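Local coordinates for protein putative silent information regulator 2,Putative silent information regulator 2 (Leishmania infantum, PDB 5OL0) that probably removes acetyl groups from lysine side chains of proteins, consuming NAD(+) and releasing nicotinamide, and is thought to regulate gene expression, at residues T79-K84 with A153-H158; E94-P99 with E169-T174; E164-E169 with G183-N188; N188-F191 with L196-A199. One frame throughout, in Å; residues are numbered along the deposited sequence.

Contact 1 of 4, residues T79-K84 with A153-H158; sequences TLLREK and ACIECH. With ZN (zinc ion), chain E.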
loop_
_atom_site.group_PDB
_atom_site.type_symbol
_atom_site.label_atom_id
_atom_site.label_comp_id
_atom_site.label_asym_id
_atom_site.label_seq_id
_atom_site.Cartn_x
_atom_site.Cartn_y
_atom_site.Cartn_z
ATOM N N THR A 79 -14.555 16.251 1.003
ATOM C CA THR A 79 -15.726 17.059 1.388
ATOM C C THR A 79 -15.950 17.143 2.926
ATOM O O THR A 79 -16.185 18.240 3.467
ATOM C CB THR A 79 -17.010 16.664 0.567
ATOM O OG1 THR A 79 -18.100 17.396 1.107
ATOM C CG2 THR A 79 -17.318 15.133 0.586
ATOM N N LEU A 80 -15.802 16.030 3.644
ATOM C CA LEU A 80 -15.763 16.100 5.118
ATOM C C LEU A 80 -14.603 16.935 5.674
ATOM O O LEU A 80 -14.769 17.624 6.666
ATOM C CB LEU A 80 -15.720 14.732 5.739
ATOM C CG LEU A 80 -16.119 14.729 7.206
ATOM C CD1 LEU A 80 -17.568 15.187 7.371
ATOM C CD2 LEU A 80 -15.943 13.332 7.779
ATOM N N LEU A 81 -13.432 16.873 5.045
ATOM C CA LEU A 81 -12.320 17.757 5.445
ATOM C C LEU A 81 -12.639 19.250 5.325
ATOM O O LEU A 81 -12.355 20.025 6.232
ATOM C CB LEU A 81 -11.051 17.451 4.630
ATOM C CG LEU A 81 -9.809 18.202 5.108
ATOM C CD1 LEU A 81 -9.368 17.689 6.467
ATOM C CD2 LEU A 81 -8.728 18.074 4.049
ATOM N N ARG A 82 -13.251 19.655 4.216
ATOM C CA ARG A 82 -13.656 21.066 4.071
ATOM C C ARG A 82 -14.730 21.450 5.087
ATOM O O ARG A 82 -14.789 22.558 5.508
ATOM C CB ARG A 82 -14.200 21.341 2.707
ATOM C CG ARG A 82 -13.215 21.142 1.618
ATOM C CD ARG A 82 -13.521 22.088 0.521
ATOM N NE ARG A 82 -12.491 22.103 -0.502
ATOM C CZ ARG A 82 -12.412 21.268 -1.522
ATOM N NH1 ARG A 82 -13.288 20.284 -1.696
ATOM N NH2 ARG A 82 -11.424 21.428 -2.405
ATOM N N GLU A 83 -15.567 20.516 5.475
ATOM C CA GLU A 83 -16.718 20.847 6.292
ATOM C C GLU A 83 -16.369 20.841 7.759
ATOM O O GLU A 83 -16.754 21.757 8.489
ATOM C CB GLU A 83 -17.817 19.828 6.005
ATOM C CG GLU A 83 -19.219 20.255 6.387
ATOM C CD GLU A 83 -20.276 19.647 5.487
ATOM O OE1 GLU A 83 -19.919 18.826 4.611
ATOM O OE2 GLU A 83 -21.464 20.008 5.645
ATOM N N LYS A 84 -15.654 19.794 8.179
ATOM C CA LYS A 84 -15.367 19.550 9.582
ATOM C C LYS A 84 -13.929 18.953 9.713
ATOM O O LYS A 84 -13.777 17.741 9.993
ATOM C CB LYS A 84 -16.384 18.570 10.157
ATOM C CG LYS A 84 -17.833 19.023 10.151
ATOM C CD LYS A 84 -18.604 18.215 11.185
ATOM C CE LYS A 84 -20.117 18.241 10.992
ATOM N NZ LYS A 84 -20.718 17.064 11.699
ATOM N N ALA A 153 0.341 20.213 2.360
ATOM C CA ALA A 153 -0.035 21.246 1.377
ATOM C C ALA A 153 -1.461 21.727 1.594
ATOM O O ALA A 153 -2.306 20.999 2.149
ATOM C CB ALA A 153 0.126 20.700 -0.071
ATOM N N CYS A 154 -1.729 22.959 1.163
ATOM C CA CYS A 154 -3.105 23.484 1.105
ATOM C C CYS A 154 -3.994 22.723 0.132
ATOM O O CYS A 154 -3.613 22.479 -1.002
ATOM C CB CYS A 154 -3.086 24.930 0.628
ATOM S SG CYS A 154 -4.731 25.699 0.600
ATOM N N ILE A 155 -5.175 22.330 0.561
ATOM C CA ILE A 155 -6.092 21.629 -0.348
ATOM C C ILE A 155 -6.733 22.580 -1.391
ATOM O O ILE A 155 -7.166 22.105 -2.416
ATOM C CB ILE A 155 -7.232 20.885 0.405
ATOM C CG1 ILE A 155 -8.277 21.888 0.937
ATOM C CG2 ILE A 155 -6.640 19.923 1.471
ATOM C CD1 ILE A 155 -9.391 21.276 1.734
ATOM N N GLU A 156 -6.854 23.883 -1.108
ATOM C CA GLU A 156 -7.457 24.828 -2.074
ATOM C C GLU A 156 -6.434 25.232 -3.158
ATOM O O GLU A 156 -6.671 24.994 -4.333
ATOM C CB GLU A 156 -8.073 26.087 -1.384
ATOM C CG GLU A 156 -9.192 25.905 -0.330
ATOM C CD GLU A 156 -10.272 24.835 -0.611
ATOM O OE1 GLU A 156 -10.475 24.337 -1.761
ATOM O OE2 GLU A 156 -10.979 24.474 0.359
ATOM N N CYS A 157 -5.299 25.824 -2.776
ATOM C CA CYS A 157 -4.283 26.289 -3.750
ATOM C C CYS A 157 -3.072 25.388 -3.953
ATOM O O CYS A 157 -2.208 25.732 -4.750
ATOM C CB CYS A 157 -3.811 27.705 -3.376
ATOM S SG CYS A 157 -2.685 27.856 -1.941
ATOM N N HIS A 158 -2.976 24.264 -3.234
ATOM C CA HIS A 158 -1.850 23.316 -3.381
ATOM C C HIS A 158 -0.434 23.851 -3.001
ATOM O O HIS A 158 0.584 23.189 -3.246
ATOM C CB HIS A 158 -1.907 22.638 -4.768
ATOM C CG HIS A 158 -3.217 21.942 -5.028
ATOM N ND1 HIS A 158 -3.609 20.805 -4.348
ATOM C CD2 HIS A 158 -4.249 22.261 -5.841
ATOM C CE1 HIS A 158 -4.814 20.444 -4.740
ATOM N NE2 HIS A 158 -5.224 21.310 -5.649
HETATM ZN ZN ZN E . -3.977 27.792 -0.072
#

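Contact 2 of 4, residues E94-P99 with E169-T174; sequences ELNLWP and EAMSGT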
loop_
_atom_site.group_PDB
_atom_site.type_symbol
_atom_site.label_atom_id
_atom_site.label_comp_id
_atom_site.label_asym_id
_atom_site.label_seq_id
_atom_site.Cartn_x
_atom_site.Cartn_y
_atom_site.Cartn_z
ATOM N N GLU A 94 -4.080 10.380 16.260
ATOM C CA GLU A 94 -4.059 9.026 16.798
ATOM C C GLU A 94 -3.339 7.955 15.981
ATOM O O GLU A 94 -2.862 6.991 16.540
ATOM C CB GLU A 94 -5.500 8.599 17.125
ATOM C CG GLU A 94 -6.111 9.537 18.159
ATOM C CD GLU A 94 -7.373 8.987 18.767
ATOM O OE1 GLU A 94 -8.353 8.763 18.010
ATOM O OE2 GLU A 94 -7.375 8.782 20.005
ATOM N N LEU A 95 -3.226 8.132 14.674
ATOM C CA LEU A 95 -2.635 7.106 13.827
ATOM C C LEU A 95 -1.136 7.041 13.893
ATOM O O LEU A 95 -0.595 6.003 13.584
ATOM C CB LEU A 95 -3.056 7.296 12.401
ATOM C CG LEU A 95 -4.502 6.887 12.107
ATOM C CD1 LEU A 95 -4.935 7.608 10.849
ATOM C CD2 LEU A 95 -4.650 5.391 11.922
ATOM N N ASN A 96 -0.475 8.160 14.234
ATOM C CA ASN A 96 0.985 8.199 14.424
ATOM C C ASN A 96 1.767 7.857 13.160
ATOM O O ASN A 96 2.758 7.176 13.219
ATOM C CB ASN A 96 1.389 7.267 15.606
ATOM C CG ASN A 96 1.468 8.015 16.897
ATOM O OD1 ASN A 96 1.946 9.150 16.926
ATOM N ND2 ASN A 96 0.985 7.397 17.977
ATOM N N LEU A 97 1.270 8.307 12.009
ATOM C CA LEU A 97 1.845 7.928 10.725
ATOM C C LEU A 97 3.004 8.812 10.292
ATOM O O LEU A 97 3.507 8.642 9.194
ATOM C CB LEU A 97 0.756 7.942 9.635
ATOM C CG LEU A 97 -0.269 6.831 9.899
ATOM C CD1 LEU A 97 -1.440 6.917 8.929
ATOM C CD2 LEU A 97 0.352 5.477 9.828
ATOM N N TRP A 98 3.401 9.756 11.147
ATOM C CA TRP A 98 4.516 10.679 10.871
ATOM C C TRP A 98 5.731 9.812 10.708
ATOM O O TRP A 98 5.904 8.887 11.502
ATOM C CB TRP A 98 4.753 11.646 12.072
ATOM C CG TRP A 98 3.491 12.236 12.550
ATOM C CD1 TRP A 98 2.803 11.864 13.669
ATOM C CD2 TRP A 98 2.666 13.215 11.875
ATOM N NE1 TRP A 98 1.685 12.598 13.784
ATOM C CE2 TRP A 98 1.523 13.389 12.675
ATOM C CE3 TRP A 98 2.805 13.969 10.701
ATOM C CZ2 TRP A 98 0.506 14.319 12.366
ATOM C CZ3 TRP A 98 1.802 14.893 10.371
ATOM C CH2 TRP A 98 0.656 15.051 11.204
ATOM N N PRO A 99 6.566 10.069 9.676
ATOM C CA PRO A 99 7.729 9.167 9.493
ATOM C C PRO A 99 8.666 9.156 10.691
ATOM O O PRO A 99 8.910 10.199 11.322
ATOM C CB PRO A 99 8.459 9.744 8.248
ATOM C CG PRO A 99 7.895 11.108 8.050
ATOM C CD PRO A 99 6.478 11.039 8.562
ATOM N N GLU A 169 1.156 21.531 14.944
ATOM C CA GLU A 169 -0.224 22.019 15.023
ATOM C C GLU A 169 -1.233 20.892 15.235
ATOM O O GLU A 169 -2.042 20.919 16.176
ATOM C CB GLU A 169 -0.548 22.878 13.818
ATOM C CG GLU A 169 0.006 24.277 13.974
ATOM C CD GLU A 169 -0.122 25.120 12.723
ATOM O OE1 GLU A 169 -0.652 24.666 11.686
ATOM O OE2 GLU A 169 0.342 26.253 12.769
ATOM N N ALA A 170 -1.127 19.850 14.420
ATOM C CA ALA A 170 -2.047 18.744 14.523
ATOM C C ALA A 170 -2.003 18.112 15.867
ATOM O O ALA A 170 -3.070 17.868 16.447
ATOM C CB ALA A 170 -1.848 17.686 13.436
ATOM N N MET A 171 -0.795 17.830 16.372
ATOM C CA MET A 171 -0.664 17.089 17.623
ATOM C C MET A 171 -1.032 17.925 18.844
ATOM O O MET A 171 -1.214 17.393 19.931
ATOM C CB MET A 171 0.749 16.556 17.774
ATOM C CG MET A 171 1.133 15.565 16.707
ATOM S SD MET A 171 0.240 14.040 16.824
ATOM C CE MET A 171 1.050 13.313 18.238
ATOM N N SER A 172 -1.129 19.224 18.687
ATOM C CA SER A 172 -1.536 20.033 19.809
ATOM C C SER A 172 -2.981 20.505 19.665
ATOM O O SER A 172 -3.405 21.411 20.365
ATOM C CB SER A 172 -0.593 21.221 19.903
ATOM O OG SER A 172 -0.655 22.003 18.750
ATOM N N GLY A 173 -3.751 19.918 18.757
ATOM C CA GLY A 173 -5.157 20.327 18.570
ATOM C C GLY A 173 -5.480 21.457 17.612
ATOM O O GLY A 173 -6.594 21.928 17.614
ATOM N N THR A 174 -4.544 21.890 16.780
ATOM C CA THR A 174 -4.774 22.973 15.808
ATOM C C THR A 174 -4.836 22.480 14.340
ATOM O O THR A 174 -3.898 21.844 13.855
ATOM C CB THR A 174 -3.686 23.971 15.934
ATOM O OG1 THR A 174 -3.771 24.540 17.234
ATOM C CG2 THR A 174 -3.803 25.095 14.882
#

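Contact 3 of 4, residues E164-E169 with G183-N188; sequences EQNYLE and GIVKPN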
loop_
_atom_site.group_PDB
_atom_site.type_symbol
_atom_site.label_atom_id
_atom_site.label_comp_id
_atom_site.label_asym_id
_atom_site.label_seq_id
_atom_site.Cartn_x
_atom_site.Cartn_y
_atom_site.Cartn_z
ATOM N N GLU A 164 6.671 19.822 9.525
ATOM C CA GLU A 164 6.999 19.953 10.945
ATOM C C GLU A 164 5.995 20.883 11.625
ATOM O O GLU A 164 5.515 20.568 12.669
ATOM C CB GLU A 164 8.454 20.473 11.032
ATOM C CG GLU A 164 9.027 20.679 12.418
ATOM C CD GLU A 164 10.543 20.403 12.481
ATOM O OE1 GLU A 164 11.321 20.773 11.552
ATOM O OE2 GLU A 164 10.956 19.739 13.458
ATOM N N GLN A 165 5.654 22.005 10.988
ATOM C CA GLN A 165 4.602 22.871 11.474
ATOM C C GLN A 165 3.268 22.148 11.528
ATOM O O GLN A 165 2.552 22.245 12.533
ATOM C CB GLN A 165 4.485 24.142 10.654
ATOM C CG GLN A 165 3.447 25.028 11.258
ATOM C CD GLN A 165 3.192 26.290 10.535
ATOM O OE1 GLN A 165 3.925 26.715 9.618
ATOM N NE2 GLN A 165 2.132 26.940 10.963
ATOM N N ASN A 166 2.953 21.398 10.465
ATOM C CA ASN A 166 1.689 20.678 10.407
ATOM C C ASN A 166 1.590 19.626 11.517
ATOM O O ASN A 166 0.561 19.458 12.102
ATOM C CB ASN A 166 1.481 20.049 9.022
ATOM C CG ASN A 166 0.132 19.369 8.881
ATOM O OD1 ASN A 166 -0.942 19.894 9.279
ATOM N ND2 ASN A 166 0.173 18.195 8.351
ATOM N N TYR A 167 2.684 18.949 11.794
ATOM C CA TYR A 167 2.796 17.969 12.859
ATOM C C TYR A 167 2.564 18.629 14.233
ATOM O O TYR A 167 1.774 18.154 15.022
ATOM C CB TYR A 167 4.188 17.291 12.798
ATOM C CG TYR A 167 4.551 16.565 14.094
ATOM C CD1 TYR A 167 4.083 15.291 14.351
ATOM C CD2 TYR A 167 5.292 17.199 15.064
ATOM C CE1 TYR A 167 4.355 14.660 15.555
ATOM C CE2 TYR A 167 5.578 16.581 16.267
ATOM C CZ TYR A 167 5.127 15.304 16.501
ATOM O OH TYR A 167 5.403 14.717 17.724
ATOM N N LEU A 168 3.234 19.743 14.475
ATOM C CA LEU A 168 3.144 20.406 15.768
ATOM C C LEU A 168 1.729 20.954 15.992
ATOM O O LEU A 168 1.155 20.803 17.086
ATOM C CB LEU A 168 4.174 21.536 15.858
ATOM C CG LEU A 168 5.610 21.034 16.038
ATOM C CD1 LEU A 168 6.567 22.181 16.057
ATOM C CD2 LEU A 168 5.723 20.223 17.308
ATOM N N GLU A 169 1.156 21.531 14.944
ATOM C CA GLU A 169 -0.224 22.019 15.023
ATOM C C GLU A 169 -1.233 20.892 15.235
ATOM O O GLU A 169 -2.042 20.919 16.176
ATOM C CB GLU A 169 -0.548 22.878 13.818
ATOM C CG GLU A 169 0.006 24.277 13.974
ATOM C CD GLU A 169 -0.122 25.120 12.723
ATOM O OE1 GLU A 169 -0.652 24.666 11.686
ATOM O OE2 GLU A 169 0.342 26.253 12.769
ATOM N N GLY A 183 -6.821 28.549 3.104
ATOM C CA GLY A 183 -7.306 27.192 2.959
ATOM C C GLY A 183 -6.820 26.233 4.056
ATOM O O GLY A 183 -5.851 26.488 4.780
ATOM N N ILE A 184 -7.547 25.148 4.187
ATOM C CA ILE A 184 -7.188 24.065 5.081
ATOM C C ILE A 184 -6.001 23.264 4.544
ATOM O O ILE A 184 -6.000 22.847 3.368
ATOM C CB ILE A 184 -8.355 23.087 5.256
ATOM C CG1 ILE A 184 -9.454 23.724 6.122
ATOM C CG2 ILE A 184 -7.874 21.787 5.948
ATOM C CD1 ILE A 184 -10.836 23.144 5.827
ATOM N N VAL A 185 -5.012 23.050 5.405
ATOM C CA VAL A 185 -3.804 22.269 5.063
ATOM C C VAL A 185 -4.005 20.858 5.607
ATOM O O VAL A 185 -4.665 20.627 6.687
ATOM C CB VAL A 185 -2.527 22.949 5.593
ATOM C CG1 VAL A 185 -1.311 22.008 5.639
ATOM C CG2 VAL A 185 -2.210 24.164 4.717
ATOM N N LYS A 186 -3.472 19.905 4.846
ATOM C CA LYS A 186 -3.328 18.546 5.306
ATOM C C LYS A 186 -2.033 17.963 4.806
ATOM O O LYS A 186 -1.442 18.489 3.831
ATOM C CB LYS A 186 -4.528 17.687 4.896
ATOM C CG LYS A 186 -4.768 17.590 3.401
ATOM C CD LYS A 186 -5.575 16.329 3.111
ATOM C CE LYS A 186 -5.914 16.270 1.632
ATOM N NZ LYS A 186 -4.716 16.024 0.780
ATOM N N PRO A 187 -1.578 16.878 5.463
ATOM C CA PRO A 187 -0.505 16.073 4.870
ATOM C C PRO A 187 -0.896 15.618 3.505
ATOM O O PRO A 187 -2.124 15.551 3.205
ATOM C CB PRO A 187 -0.394 14.891 5.809
ATOM C CG PRO A 187 -0.886 15.400 7.098
ATOM C CD PRO A 187 -2.024 16.322 6.752
ATOM N N ASN A 188 0.086 15.328 2.673
ATOM C CA ASN A 188 -0.137 14.982 1.259
ATOM C C ASN A 188 -0.568 13.545 1.153
ATOM O O ASN A 188 0.074 12.742 0.491
ATOM C CB ASN A 188 1.110 15.285 0.371
ATOM C CG ASN A 188 1.327 16.797 0.151
ATOM O OD1 ASN A 188 0.461 17.620 0.511
ATOM N ND2 ASN A 188 2.491 17.179 -0.394
#

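Contact 4 of 4, residues N188-F191 with L196-A199; sequences NVVF and LPDA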
loop_
_atom_site.group_PDB
_atom_site.type_symbol
_atom_site.label_atom_id
_atom_site.label_comp_id
_atom_site.label_asym_id
_atom_site.label_seq_id
_atom_site.Cartn_x
_atom_site.Cartn_y
_atom_site.Cartn_z
ATOM N N ASN A 188 0.086 15.328 2.673
ATOM C CA ASN A 188 -0.137 14.982 1.259
ATOM C C ASN A 188 -0.568 13.545 1.153
ATOM O O ASN A 188 0.074 12.742 0.491
ATOM C CB ASN A 188 1.110 15.285 0.371
ATOM C CG ASN A 188 1.327 16.797 0.151
ATOM O OD1 ASN A 188 0.461 17.620 0.511
ATOM N ND2 ASN A 188 2.491 17.179 -0.394
ATOM N N VAL A 189 -1.615 13.202 1.885
ATOM C CA VAL A 189 -2.374 11.963 1.662
ATOM C C VAL A 189 -3.397 12.256 0.590
ATOM O O VAL A 189 -4.012 13.278 0.635
ATOM C CB VAL A 189 -3.080 11.498 2.929
ATOM C CG1 VAL A 189 -3.948 10.284 2.648
ATOM C CG2 VAL A 189 -2.028 11.125 3.951
ATOM N N VAL A 190 -3.550 11.371 -0.398
ATOM C CA VAL A 190 -4.615 11.496 -1.379
ATOM C C VAL A 190 -5.953 11.124 -0.689
ATOM O O VAL A 190 -6.129 10.016 -0.173
ATOM C CB VAL A 190 -4.367 10.627 -2.631
ATOM C CG1 VAL A 190 -5.503 10.826 -3.682
ATOM C CG2 VAL A 190 -3.041 10.956 -3.281
ATOM N N PHE A 191 -6.895 12.058 -0.678
ATOM C CA PHE A 191 -8.213 11.801 -0.093
ATOM C C PHE A 191 -9.164 11.348 -1.187
ATOM O O PHE A 191 -8.949 11.629 -2.402
ATOM C CB PHE A 191 -8.771 13.075 0.559
ATOM C CG PHE A 191 -8.330 13.294 1.981
ATOM C CD1 PHE A 191 -7.089 12.851 2.446
ATOM C CD2 PHE A 191 -9.168 13.953 2.874
ATOM C CE1 PHE A 191 -6.694 13.054 3.742
ATOM C CE2 PHE A 191 -8.761 14.189 4.172
ATOM C CZ PHE A 191 -7.532 13.735 4.611
ATOM N N LEU A 196 -4.799 11.286 -7.963
ATOM C CA LEU A 196 -3.617 10.505 -7.534
ATOM C C LEU A 196 -2.369 11.124 -8.178
ATOM O O LEU A 196 -2.473 11.805 -9.205
ATOM C CB LEU A 196 -3.719 9.056 -7.975
ATOM C CG LEU A 196 -4.480 8.154 -7.007
ATOM C CD1 LEU A 196 -6.001 8.438 -7.058
ATOM C CD2 LEU A 196 -4.194 6.666 -7.350
ATOM N N PRO A 197 -1.185 10.859 -7.631
ATOM C CA PRO A 197 0.001 11.434 -8.346
ATOM C C PRO A 197 0.270 10.813 -9.710
ATOM O O PRO A 197 -0.123 9.683 -9.995
ATOM C CB PRO A 197 1.150 11.145 -7.370
ATOM C CG PRO A 197 0.704 9.878 -6.643
ATOM C CD PRO A 197 -0.798 9.962 -6.541
ATOM N N ASP A 198 0.944 11.573 -10.558
ATOM C CA ASP A 198 1.349 11.172 -11.899
ATOM C C ASP A 198 2.046 9.840 -11.958
ATOM O O ASP A 198 1.885 9.088 -12.897
ATOM C CB ASP A 198 2.399 12.176 -12.431
ATOM C CG ASP A 198 1.799 13.475 -12.924
ATOM O OD1 ASP A 198 0.668 13.476 -13.440
ATOM O OD2 ASP A 198 2.520 14.501 -12.873
ATOM N N ALA A 199 2.911 9.611 -10.979
ATOM C CA ALA A 199 3.656 8.412 -10.927
ATOM C C ALA A 199 2.753 7.168 -10.811
ATOM O O ALA A 199 3.157 6.069 -11.239
ATOM C CB ALA A 199 4.624 8.471 -9.769
#

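Contact 1 of 4, residues T79-K84 with A153-H158
Arg-82 and Ile-155 mark the closest backbone approach, their CA atoms 8.8 Å apart, and no backbone bond links the last turn of helix 78-83 to the turn that follows strand 151-154. Side chains do all the joining, apolar within and charged outside. Leu-81 CD2 meets Ile-155 CG2 at 3.8 Å, and Arg-82 CG lies against CD1 of the same isoleucine. Beyond them the Arg-82 guanidinium meets the Glu-156 carboxylate side-on in a salt bridge. Arg-82 NE meets the syn lone pair of Glu-156 OE2 at 2.9 Å, in the guanidinium plane; Arg-82 NH2 reaches Glu-156 OE1 at 3.1 Å, tilted from it. The two planes differ by only 21°, and the paired bonds should restrict rotation of the guanidinium. The case illustrates how a metal site can be tied to its surroundings through the residues between its ligands: Cys-154 and Cys-157, either side of Ile-155 and Glu-156, bind zinc, and Cys-157 N donates to Cys-154 SG. Cys-178 and Cys-181 complete the site. Ile-155 pairs by backbone with Ile-184 next to strand 185-187, and Leu-81 also packs on Phe-88 of helix 85-95, placing helix 78-83 beside the zinc-bearing sheet.

Contact 2 of 4, residues E94-P99 with E169-T174
Trp-98 and Met-171 carry most of this contact, and what passes between them is a Met-aromatic interaction with a weak hydrogen bond added. The indole N-H points roughly at the sulfur: Trp-98 NE1 lies 3.7 Å from Met-171 SD, with an angle of 142° at the hydrogen. Seen from the centroid of the five-membered ring of Trp-98, Met-171 SD stands 4.7 Å away and 66° off the normal, an oblique approach. Met-171 gets its sulfur there by a folded chain. Its CG lies anti to the carbonyl carbon (chi1 -63°), and further bends at chi2 and chi3 bring the thioether alongside the indole, the two side chains running past each other in opposite directions.

Apolar packing is slighter. Ala-170 CB touches the six-membered part of the indole at Trp-98 CZ2, 4.2 Å away. A loose van der Waals approach brings Met-171 CE within 4.5 Å of Asn-96 OD1.

In its backbone bonding the helix ends in a textbook example of a Schellman motif. Thr-174 N returns to Glu-169 O at 2.8 Å, Gly-173 N binds Ala-170 O at 3.2 Å, and Gly-173 takes the positive phi of the C-prime position. Ser-172 N also reaches Glu-169 O, from the face opposite to that used by Thr-174 N.

The contact thus sets the loop leaving helix 85-95 against the C-terminal end of helix 163-171. Arg-93 of helix 85-95 bonds to Ala-170 O, and Trp-98 makes edge-to-face contacts with Tyr-167 of helix 163-171 and with Phe-149.

Contact 3 of 4, residues E164-E169 with G183-N188
Asn-166 gives up far more surface here than any other residue, lying with Pro-187 and Val-185 where a helix covers a small antiparallel sheet in the zinc-binding module of this sirtuin. Helix 163-171 passes over edge strand 185-187 at about a right angle: the short axes make 100° and come within 9.1 Å of each other. At the crossing, the CA atoms of Asn-166 and Lys-186 are 7.5 Å apart.

The asparagine extends from the helix with CG anti to its own backbone nitrogen (chi1 -176°), which brings the amide down onto the strand. Asn-166 ND2 sits close to the proline ring, 3.2 Å from Pro-187 CG and 3.3 Å from Pro-187 CD, with the two side chains set nearly perpendicular. As modelled, the buried ND2 has no hydrogen-bonding partner. The other end of the amide is well served, since Asn-166 OD1 is hydrogen-bonded to Ser-176 OG and Tyr-89 OH; these two presumably fix the rotation of the group. In the model, then, the amide is bonded at one end and packed on proline carbons at the other, a worked example of a side chain that serves a helix-sheet interface in two ways at once.

Val-185 packs beside Asn-166 OD1. Its side chain also touches Phe-161 on strand 160-161 and lies about 6 Å from the zinc ion at the nearest atoms, so the strand side of the contact lies next to the zinc site. Val-185 CG1 stands 4.2 Å from Asn-166 OD1.

Contact 4 of 4, residues N188-F191 with L196-A199
Val-190 meets Pro-197 at one corner of the pyrrolidine ring, Val-190 CG2 lying 4.1 Å from Pro-197 CD, and this is the one ring that takes part in the contact. The aromatic ring of the following residue, Phe-191, is engaged with other neighbours: it receives Lys-186 in a cation-pi contact and meets Phe-88 edge-to-face.

The two methyls of Val-190 are shared between two partners. Val-190 CG1, anti to the backbone nitrogen (chi1 -178°), goes to Leu-196 CD1 at 4.2 Å, while CG2 takes the proline. The leucine and valine side chains stand at about a right angle to each other, and a single methyl of each does the touching. Contact is purely apolar and rather light, although the backbones approach closely, with the CA atoms of Val-190 and Leu-196 only 6.3 Å apart. No hydrogen bond spans the two segments. Polar bonds lie around it: Glu-194 OE1 accepts from Phe-191 N and forms a salt bridge with Lys-186, whose NZ also bonds to Val-189 O.

The same segments line the peptide site. Val-190 O hydrogen-bonds to the modified side chain of the bound acetylated peptide, on which Val-189 and Leu-196 pack, and Asp-198 OD1 pairs, outside the two segments, with a basic side chain of that peptide. The side chains of Leu-196 and His-146, the likely proton acceptor, come within about 4 Å. Such an arrangement is that of the substrate cleft of a sirtuin, where acetyl-lysine enters between zinc module and Rossmann domain.

Overall arrangement
The centres of contacts 1 and 3 lie about 11 Å apart, and both reach the three-stranded antiparallel sheet, in which strands 151-154 and 185-187 are neighbours. Contact 2, its centre about 9 Å from that of contact 3, uses the same helix 163-171 and has Glu-169 in common with it. Along the chain, contacts 1 and 2 interleave, as do contacts 2 and 3. Helices 78-83 and 85-95 both pack on the zinc-bearing module some 70 residues later. Contact 4 begins at Asn-188, where contact 3 ends, and runs on into the next helix; the centres of contacts 4 and 2 are about 20 Å apart. Together they connect the metal module to the peptide-binding loop and onward to the Rossmann domain.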